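Local coordinates for HMG box-containing protein 1 (Homo sapiens, PDB 3QVE) that represses transcription by binding the promoters of target genes, regulating the cell cycle and Wnt signalling, and is represented here by its AXH domain, at residues A[7-12]-A[52-57]; A[75-80]-A[107-112]; A[98-101]-A[105-108]. One frame throughout, in Å; residues are numbered along the deposited sequence.

Interaction 1 of 3, residues A[7-12]-A[52-57]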
loop_
_atom_site.group_PDB
_atom_site.type_symbol
_atom_site.label_atom_id
_atom_site.label_comp_id
_atom_site.label_asym_id
_atom_site.label_seq_id
_atom_site.Cartn_x
_atom_site.Cartn_y
_atom_site.Cartn_z
ATOM N N THR A 7 10.821 0.060 0.808
ATOM C CA THR A 7 9.571 -0.564 1.187
ATOM C C THR A 7 9.823 -1.628 2.233
ATOM O O THR A 7 10.898 -2.216 2.268
ATOM C CB THR A 7 8.917 -1.193 -0.030
ATOM O OG1 THR A 7 9.876 -2.024 -0.690
ATOM C CG2 THR A 7 8.440 -0.104 -1.000
ATOM N N VAL A 8 8.839 -1.875 3.085
ATOM C CA VAL A 8 8.965 -2.914 4.105
ATOM C C VAL A 8 8.383 -4.238 3.615
ATOM O O VAL A 8 8.984 -5.277 3.777
ATOM C CB VAL A 8 8.251 -2.484 5.407
ATOM C CG1 VAL A 8 8.331 -3.639 6.476
ATOM C CG2 VAL A 8 8.924 -1.245 5.945
ATOM N N TRP A 9 7.199 -4.192 3.028
ATOM C CA TRP A 9 6.510 -5.381 2.523
ATOM C C TRP A 9 5.597 -4.930 1.381
ATOM O O TRP A 9 4.876 -3.932 1.528
ATOM C CB TRP A 9 5.659 -6.063 3.620
ATOM C CG TRP A 9 4.863 -7.139 3.034
ATOM C CD1 TRP A 9 5.326 -8.401 2.678
ATOM C CD2 TRP A 9 3.483 -7.093 2.636
ATOM N NE1 TRP A 9 4.317 -9.111 2.107
ATOM C CE2 TRP A 9 3.186 -8.341 2.042
ATOM C CE3 TRP A 9 2.477 -6.136 2.733
ATOM C CZ2 TRP A 9 1.924 -8.661 1.581
ATOM C CZ3 TRP A 9 1.201 -6.453 2.251
ATOM C CH2 TRP A 9 0.944 -7.699 1.685
ATOM N N HIS A 10 5.652 -5.635 0.254
ATOM C CA HIS A 10 4.921 -5.251 -0.958
ATOM C C HIS A 10 5.333 -3.809 -1.287
ATOM O O HIS A 10 6.509 -3.492 -1.166
ATOM C CB HIS A 10 3.419 -5.405 -0.759
ATOM C CG HIS A 10 2.612 -5.423 -2.019
ATOM N ND1 HIS A 10 2.271 -4.280 -2.729
ATOM C CD2 HIS A 10 2.033 -6.460 -2.675
ATOM C CE1 HIS A 10 1.527 -4.622 -3.760
ATOM N NE2 HIS A 10 1.362 -5.934 -3.745
ATOM N N CYS A 11 4.400 -2.925 -1.647
ATOM C CA CYS A 11 4.743 -1.519 -1.942
ATOM C C CYS A 11 4.719 -0.612 -0.702
ATOM O O CYS A 11 4.868 0.590 -0.816
ATOM C CB CYS A 11 3.736 -0.952 -2.944
ATOM S SG CYS A 11 2.060 -0.758 -2.335
ATOM N N PHE A 12 4.511 -1.175 0.481
ATOM C CA PHE A 12 4.235 -0.401 1.700
ATOM C C PHE A 12 5.459 0.070 2.482
ATOM O O PHE A 12 6.389 -0.694 2.774
ATOM C CB PHE A 12 3.228 -1.154 2.584
ATOM C CG PHE A 12 1.926 -1.367 1.880
ATOM C CD1 PHE A 12 1.084 -0.292 1.630
ATOM C CD2 PHE A 12 1.557 -2.613 1.442
ATOM C CE1 PHE A 12 -0.060 -0.464 0.957
ATOM C CE2 PHE A 12 0.380 -2.819 0.809
ATOM C CZ PHE A 12 -0.430 -1.751 0.529
ATOM N N LYS A 52 2.742 -15.426 1.455
ATOM C CA LYS A 52 3.732 -15.397 0.383
ATOM C C LYS A 52 3.003 -15.188 -0.941
ATOM O O LYS A 52 2.054 -15.926 -1.249
ATOM C CB LYS A 52 4.554 -16.695 0.313
ATOM C CG LYS A 52 5.533 -16.742 -0.885
ATOM C CD LYS A 52 6.215 -18.105 -1.065
ATOM C CE LYS A 52 7.132 -18.099 -2.290
ATOM N NZ LYS A 52 7.577 -19.466 -2.681
ATOM N N GLY A 53 3.437 -14.184 -1.712
ATOM C CA GLY A 53 2.874 -13.961 -3.029
ATOM C C GLY A 53 1.597 -13.131 -2.988
ATOM O O GLY A 53 1.032 -12.853 -4.047
ATOM N N TYR A 54 1.136 -12.724 -1.801
ATOM C CA TYR A 54 -0.082 -11.926 -1.715
ATOM C C TYR A 54 0.086 -10.630 -2.499
ATOM O O TYR A 54 1.021 -9.884 -2.281
ATOM C CB TYR A 54 -0.448 -11.586 -0.287
ATOM C CG TYR A 54 -1.772 -10.844 -0.181
ATOM C CD1 TYR A 54 -2.977 -11.530 0.069
ATOM C CD2 TYR A 54 -1.816 -9.458 -0.294
ATOM C CE1 TYR A 54 -4.182 -10.818 0.180
ATOM C CE2 TYR A 54 -3.002 -8.738 -0.200
ATOM C CZ TYR A 54 -4.185 -9.429 0.039
ATOM O OH TYR A 54 -5.345 -8.697 0.097
ATOM N N GLY A 55 -0.833 -10.392 -3.425
ATOM C CA GLY A 55 -0.842 -9.188 -4.217
ATOM C C GLY A 55 0.251 -9.075 -5.258
ATOM O O GLY A 55 0.593 -7.961 -5.667
ATOM N N SER A 56 0.812 -10.199 -5.675
ATOM C CA SER A 56 1.942 -10.187 -6.603
ATOM C C SER A 56 1.592 -9.625 -8.008
ATOM O O SER A 56 2.462 -9.245 -8.745
ATOM C CB SER A 56 2.506 -11.617 -6.762
ATOM O OG SER A 56 1.495 -12.462 -7.254
ATOM N N ASP A 57 0.326 -9.649 -8.382
ATOM C CA ASP A 57 -0.139 -9.033 -9.598
ATOM C C ASP A 57 -0.589 -7.582 -9.393
ATOM O O ASP A 57 -1.159 -7.005 -10.292
ATOM C CB ASP A 57 -1.337 -9.800 -10.170
ATOM C CG ASP A 57 -0.979 -11.186 -10.628
ATOM O OD1 ASP A 57 -0.053 -11.286 -11.448
ATOM O OD2 ASP A 57 -1.628 -12.157 -10.184
#
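H10 reaches across to G55 with its imidazole edge, and W9 meets Y54 with the far rim of its indole. Adjacent W9 and H10 of this AXH-domain loop bring their rings up to adjacent Y54 and G55. The imidazole's NE2 donates to G55 O at 2.9 Å with an N-H...O angle of 152°. The carbonyl oxygen lies close to the ring plane, but the donor stands above the carbonyl plane and does not follow a lone pair. Y54 O lies at the same edge, 3.6 Å from H10 CD2. W9 CH2 comes to 3.8 Å from Y54 CD2; Y54 CD2 sits at the edge of the indole, while the tryptophan approaches the tyrosine ring obliquely. Both W9 and H10 place CG anti to the backbone N (chi1 173° and -163°), and H10 CB lies over one face of the indole. A type II' turn from W9 to F12 presents the two rings, and a type II turn from G53 to S56 presents the carbonyls. At G55 the backbone has positive phi, and a side chain would run into H10 NE2. The indole also meets F34 of helix 31-37 edge-to-face. Y54 pairs edge-to-face with F20 of strand 17-20 and hydrogen-bonds through OH to G87 O, while H10 and Y54 both rest on L59, where strand 59-69 begins.

Interaction 2 of 3, residues A[75-80]-A[107-112]. With EDO (1,2-ethanediol), chain E; EDO (1,2-ethanediol), chain N; EDO (1,2-ethanediol), chain I.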
loop_
_atom_site.group_PDB
_atom_site.type_symbol
_atom_site.label_atom_id
_atom_site.label_comp_id
_atom_site.label_asym_id
_atom_site.label_seq_id
_atom_site.Cartn_x
_atom_site.Cartn_y
_atom_site.Cartn_z
ATOM N N LEU A 75 -4.481 7.811 6.137
ATOM C CA LEU A 75 -5.377 7.269 5.125
ATOM C C LEU A 75 -5.700 5.851 5.583
ATOM O O LEU A 75 -4.881 5.187 6.252
ATOM C CB LEU A 75 -4.703 7.209 3.740
ATOM C CG LEU A 75 -4.294 8.519 3.044
ATOM C CD1 LEU A 75 -3.298 8.254 1.897
ATOM C CD2 LEU A 75 -5.524 9.224 2.576
ATOM N N LYS A 76 -6.905 5.407 5.242
ATOM C CA LYS A 76 -7.320 4.040 5.375
ATOM C C LYS A 76 -7.843 3.627 4.035
ATOM O O LYS A 76 -8.741 4.268 3.494
ATOM C CB LYS A 76 -8.360 3.892 6.465
ATOM C CG LYS A 76 -7.736 4.030 7.866
ATOM C CD LYS A 76 -8.737 3.917 9.024
ATOM C CE LYS A 76 -9.117 2.506 9.294
ATOM N NZ LYS A 76 -10.253 2.385 10.261
ATOM N N LEU A 77 -7.254 2.570 3.506
ATOM C CA LEU A 77 -7.465 2.137 2.117
ATOM C C LEU A 77 -7.781 0.687 2.057
ATOM O O LEU A 77 -7.173 -0.089 2.791
ATOM C CB LEU A 77 -6.173 2.341 1.315
ATOM C CG LEU A 77 -5.468 3.678 1.378
ATOM C CD1 LEU A 77 -4.070 3.621 0.660
ATOM C CD2 LEU A 77 -6.444 4.764 0.758
ATOM N N THR A 78 -8.638 0.277 1.115
ATOM C CA THR A 78 -8.939 -1.154 0.962
ATOM C C THR A 78 -8.591 -1.552 -0.441
ATOM O O THR A 78 -8.948 -0.880 -1.407
ATOM C CB THR A 78 -10.418 -1.490 1.283
ATOM O OG1 THR A 78 -10.625 -1.273 2.674
ATOM C CG2 THR A 78 -10.756 -2.993 0.959
ATOM N N PHE A 79 -7.859 -2.649 -0.535
ATOM C CA PHE A 79 -7.275 -3.134 -1.782
ATOM C C PHE A 79 -7.756 -4.554 -2.101
ATOM O O PHE A 79 -7.977 -5.349 -1.195
ATOM C CB PHE A 79 -5.762 -3.230 -1.655
ATOM C CG PHE A 79 -5.065 -1.907 -1.625
ATOM C CD1 PHE A 79 -4.868 -1.184 -2.782
ATOM C CD2 PHE A 79 -4.508 -1.435 -0.445
ATOM C CE1 PHE A 79 -4.190 0.029 -2.768
ATOM C CE2 PHE A 79 -3.834 -0.216 -0.427
ATOM C CZ PHE A 79 -3.689 0.506 -1.574
ATOM N N ASP A 80 -7.847 -4.861 -3.392
ATOM C CA ASP A 80 -8.211 -6.174 -3.907
ATOM C C ASP A 80 -7.038 -6.801 -4.668
ATOM O O ASP A 80 -6.608 -6.245 -5.698
ATOM C CB ASP A 80 -9.416 -5.988 -4.823
ATOM C CG ASP A 80 -9.991 -7.303 -5.342
ATOM O OD1 ASP A 80 -9.382 -8.320 -5.083
ATOM O OD2 ASP A 80 -11.068 -7.303 -5.978
ATOM N N SER A 107 1.937 7.842 -8.152
ATOM C CA SER A 107 0.683 8.480 -7.792
ATOM C C SER A 107 0.580 8.596 -6.267
ATOM O O SER A 107 1.227 7.856 -5.539
ATOM C CB SER A 107 -0.502 7.638 -8.333
ATOM O OG SER A 107 -0.304 7.285 -9.708
ATOM N N SER A 108 -0.269 9.501 -5.785
ATOM C CA SER A 108 -0.393 9.764 -4.363
ATOM C C SER A 108 -1.747 10.384 -4.133
ATOM O O SER A 108 -2.346 10.947 -5.033
ATOM C CB SER A 108 0.708 10.764 -3.964
ATOM O OG SER A 108 0.504 11.346 -2.699
ATOM N N PHE A 109 -2.247 10.280 -2.921
ATOM C CA PHE A 109 -3.453 11.037 -2.549
ATOM C C PHE A 109 -3.089 12.487 -2.306
ATOM O O PHE A 109 -3.983 13.348 -2.369
ATOM C CB PHE A 109 -4.104 10.421 -1.278
ATOM C CG PHE A 109 -4.754 9.096 -1.533
ATOM C CD1 PHE A 109 -6.061 9.041 -1.961
ATOM C CD2 PHE A 109 -4.029 7.907 -1.450
ATOM C CE1 PHE A 109 -6.650 7.807 -2.253
ATOM C CE2 PHE A 109 -4.620 6.686 -1.739
ATOM C CZ PHE A 109 -5.935 6.660 -2.147
ATOM N N TYR A 110 -1.803 12.775 -2.018
ATOM C CA TYR A 110 -1.364 14.156 -1.755
ATOM C C TYR A 110 -0.015 14.400 -2.439
ATOM O O TYR A 110 1.039 14.320 -1.784
ATOM C CB TYR A 110 -1.220 14.370 -0.255
ATOM C CG TYR A 110 -2.538 14.556 0.430
ATOM C CD1 TYR A 110 -3.128 15.822 0.517
ATOM C CD2 TYR A 110 -3.201 13.470 0.970
ATOM C CE1 TYR A 110 -4.362 16.003 1.151
ATOM C CE2 TYR A 110 -4.410 13.611 1.584
ATOM C CZ TYR A 110 -5.001 14.883 1.665
ATOM O OH TYR A 110 -6.206 15.015 2.290
ATOM N N PRO A 111 -0.036 14.632 -3.757
ATOM C CA PRO A 111 1.209 14.684 -4.534
ATOM C C PRO A 111 2.241 15.666 -3.957
ATOM O O PRO A 111 3.409 15.350 -3.916
ATOM C CB PRO A 111 0.722 15.144 -5.892
ATOM C CG PRO A 111 -0.640 14.531 -5.972
ATOM C CD PRO A 111 -1.218 14.689 -4.638
ATOM N N SER A 112 1.804 16.813 -3.435
ATOM C CA SER A 112 2.761 17.776 -2.881
ATOM C C SER A 112 3.409 17.277 -1.623
ATOM O O SER A 112 4.598 17.517 -1.421
ATOM C CB SER A 112 2.101 19.131 -2.654
ATOM O OG SER A 112 1.721 19.616 -3.927
HETATM C C1 EDO E . -1.900 17.768 -2.779
HETATM O O1 EDO E . -0.803 17.438 -1.882
HETATM C C2 EDO E . -1.461 18.617 -3.981
HETATM O O2 EDO E . -2.027 18.195 -5.234
HETATM C C1 EDO N . -11.696 -0.760 11.879
HETATM O O1 EDO N . -10.626 0.082 11.442
HETATM C C2 EDO N . -11.212 -1.760 12.914
HETATM O O2 EDO N . -10.409 -1.070 13.878
HETATM C C1 EDO I . -4.505 -7.266 -9.993
HETATM O O1 EDO I . -5.125 -8.546 -10.148
HETATM C C2 EDO I . -5.576 -6.275 -9.582
HETATM O O2 EDO I . -6.361 -6.888 -8.554
#
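F109 reaches from the short turn after strand 105-108, an ST turn at S108, to L75 and L77, which project from the same face of strand 72-80. This strand belongs to the large antiparallel sheet of the AXH domain, and the turn leads into helix 111-118. The contact is apolar and is made by a few atoms. L75 CD1 comes to 3.4 Å from F109 CD2, near the root of the ring, while L77 CD2 lies 3.5 Å from F109 CZ at its far end. The phenylalanine thus spans two alternate residues of the strand, with both methyls approaching its ring obliquely. Its own CG lies anti to the carbonyl carbon (chi1 -71°). L77 and F109 run past each other in opposite directions, and L77 CD1 lies 3.9 Å from F109 CE2. The two leucines share one shape, CG standing beside the backbone N (chi1 -65° in L75), but they use it differently: in L75 it is CD1, extended away from CA, that is carried out to the phenyl group, whereas L77 meets the ring with CD2 first. Ring contacts with H64 and F99 help to enclose F109.

The turn behind F109 is fixed by S108. Its chi1 of 166° swings OG away from the serine's own N, and the hydroxyl accepts from Y110 N at 2.8 Å; it is also hydrogen-bonded to T114 OG1 in the helix. Y110 occupies the N-cap position, and its OH bonds to E66 OE1 on strand 59-69. At the start of the helix the ethanediol of chain E, probably from the crystallisation liquor, lies against the edge of the Y110 ring; its O1 accepts from S112 N at 3.1 Å.

Interaction 3 of 3, residues A[98-101]-A[105-108]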
loop_
_atom_site.group_PDB
_atom_site.type_symbol
_atom_site.label_atom_id
_atom_site.label_comp_id
_atom_site.label_asym_id
_atom_site.label_seq_id
_atom_site.Cartn_x
_atom_site.Cartn_y
_atom_site.Cartn_z
ATOM N N PRO A 98 3.431 7.056 -1.512
ATOM C CA PRO A 98 3.376 6.950 -2.977
ATOM C C PRO A 98 2.985 5.554 -3.451
ATOM O O PRO A 98 3.204 4.570 -2.731
ATOM C CB PRO A 98 4.806 7.237 -3.382
ATOM C CG PRO A 98 5.625 6.645 -2.268
ATOM C CD PRO A 98 4.790 6.840 -1.007
ATOM N N PHE A 99 2.359 5.478 -4.619
ATOM C CA PHE A 99 1.944 4.201 -5.193
ATOM C C PHE A 99 2.366 4.220 -6.645
ATOM O O PHE A 99 2.255 5.261 -7.290
ATOM C CB PHE A 99 0.443 4.015 -5.084
ATOM C CG PHE A 99 -0.033 3.941 -3.681
ATOM C CD1 PHE A 99 0.090 2.750 -2.957
ATOM C CD2 PHE A 99 -0.485 5.093 -3.035
ATOM C CE1 PHE A 99 -0.325 2.666 -1.645
ATOM C CE2 PHE A 99 -0.878 5.023 -1.733
ATOM C CZ PHE A 99 -0.800 3.798 -1.027
ATOM N N TYR A 100 2.845 3.086 -7.132
ATOM C CA TYR A 100 3.259 2.968 -8.509
ATOM C C TYR A 100 2.137 2.266 -9.230
ATOM O O TYR A 100 1.953 1.058 -9.060
ATOM C CB TYR A 100 4.605 2.268 -8.656
ATOM C CG TYR A 100 5.153 2.487 -10.070
ATOM C CD1 TYR A 100 5.889 3.620 -10.399
ATOM C CD2 TYR A 100 4.855 1.591 -11.082
ATOM C CE1 TYR A 100 6.358 3.844 -11.728
ATOM C CE2 TYR A 100 5.308 1.791 -12.385
ATOM C CZ TYR A 100 6.054 2.910 -12.701
ATOM O OH TYR A 100 6.490 3.060 -13.988
ATOM N N VAL A 101 1.361 3.037 -9.996
ATOM C CA VAL A 101 0.117 2.554 -10.566
ATOM C C VAL A 101 0.368 2.023 -11.959
ATOM O O VAL A 101 0.975 2.708 -12.759
ATOM C CB VAL A 101 -0.936 3.648 -10.576
ATOM C CG1 VAL A 101 -2.196 3.165 -11.289
ATOM C CG2 VAL A 101 -1.196 4.090 -9.108
ATOM N N GLY A 105 1.978 5.164 -13.428
ATOM C CA GLY A 105 3.215 5.602 -12.799
ATOM C C GLY A 105 2.957 6.131 -11.401
ATOM O O GLY A 105 1.936 5.816 -10.774
ATOM N N TRP A 106 3.889 6.936 -10.914
ATOM C CA TRP A 106 3.875 7.331 -9.515
ATOM C C TRP A 106 2.629 8.187 -9.228
ATOM O O TRP A 106 2.332 9.149 -9.933
ATOM C CB TRP A 106 5.161 8.067 -9.144
ATOM C CG TRP A 106 6.333 7.178 -8.969
ATOM C CD1 TRP A 106 7.443 7.148 -9.745
ATOM C CD2 TRP A 106 6.507 6.166 -7.976
ATOM N NE1 TRP A 106 8.313 6.205 -9.292
ATOM C CE2 TRP A 106 7.772 5.583 -8.203
ATOM C CE3 TRP A 106 5.718 5.701 -6.905
ATOM C CZ2 TRP A 106 8.282 4.554 -7.406
ATOM C CZ3 TRP A 106 6.230 4.707 -6.090
ATOM C CH2 TRP A 106 7.500 4.119 -6.369
ATOM N N SER A 107 1.937 7.842 -8.152
ATOM C CA SER A 107 0.683 8.480 -7.792
ATOM C C SER A 107 0.580 8.596 -6.267
ATOM O O SER A 107 1.227 7.856 -5.539
ATOM C CB SER A 107 -0.502 7.638 -8.333
ATOM O OG SER A 107 -0.304 7.285 -9.708
ATOM N N SER A 108 -0.269 9.501 -5.785
ATOM C CA SER A 108 -0.393 9.764 -4.363
ATOM C C SER A 108 -1.747 10.384 -4.133
ATOM O O SER A 108 -2.346 10.947 -5.033
ATOM C CB SER A 108 0.708 10.764 -3.964
ATOM O OG SER A 108 0.504 11.346 -2.699
#
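Y100 turns the edge of its phenol toward the face of W106, a tightly packed part of this antiparallel beta hairpin. The two form a non-hydrogen-bonded pair, flanked by the hydrogen-bonded pairs F99/S107 and V101/G105, so both side chains emerge on one face of the sheet. The planes stand at 81°, with Y100 CD1 over the indole 3.5 Å from W106 CE2. Y100 CB also lies over the six-membered ring, its centroid 4.0 Å away. A chi1 of -166° carries the phenol across the strand pair, bringing G105 CA over one of its faces. P98 adds a lighter touch, CB to W106 CE3 at 4.0 Å. The end near the turn is less buried, Y100 and G105 being partly exposed; the G105 CA contact helps hold it, along with backbone bonds such as G105 N to V101 O, 2.7 Å and nearly straight. G105 O is gripped from opposite faces of its plane by V101 N and S107 OG. On the other face V101 CG2 packs 3.4 Å from S107 OG. Were W106 an alanine, the Y100 edge would probably lose the face it rests on and the phenol be left freer to turn. Backbone bonds from W106 and S108 to C123 join strand 123-124 alongside in parallel, P98 packs against T114 and H118 of helix 111-118, and F99 reaches L77 and F79 of strand 72-80.

From the N terminus, interaction 1 comes first: it closes a loop running through strand 17-20, strand 29-30 and helix 31-37 before the chain enters strand 59-69. Interaction 2 opens only afterwards, on strand 72-80, and spans strand 89-94 and the first strand and turn of the hairpin. Interaction 3 closes that hairpin, its first strand lying between the segments of interaction 2 and its second sharing S107 and S108 with it. F99 is the meeting point: its ring packs on C11 and F12 of segment 7-12 and on residues of both segments of interaction 2. Together they tie the N-terminal loop, the large sheet and the smaller sheet to one another.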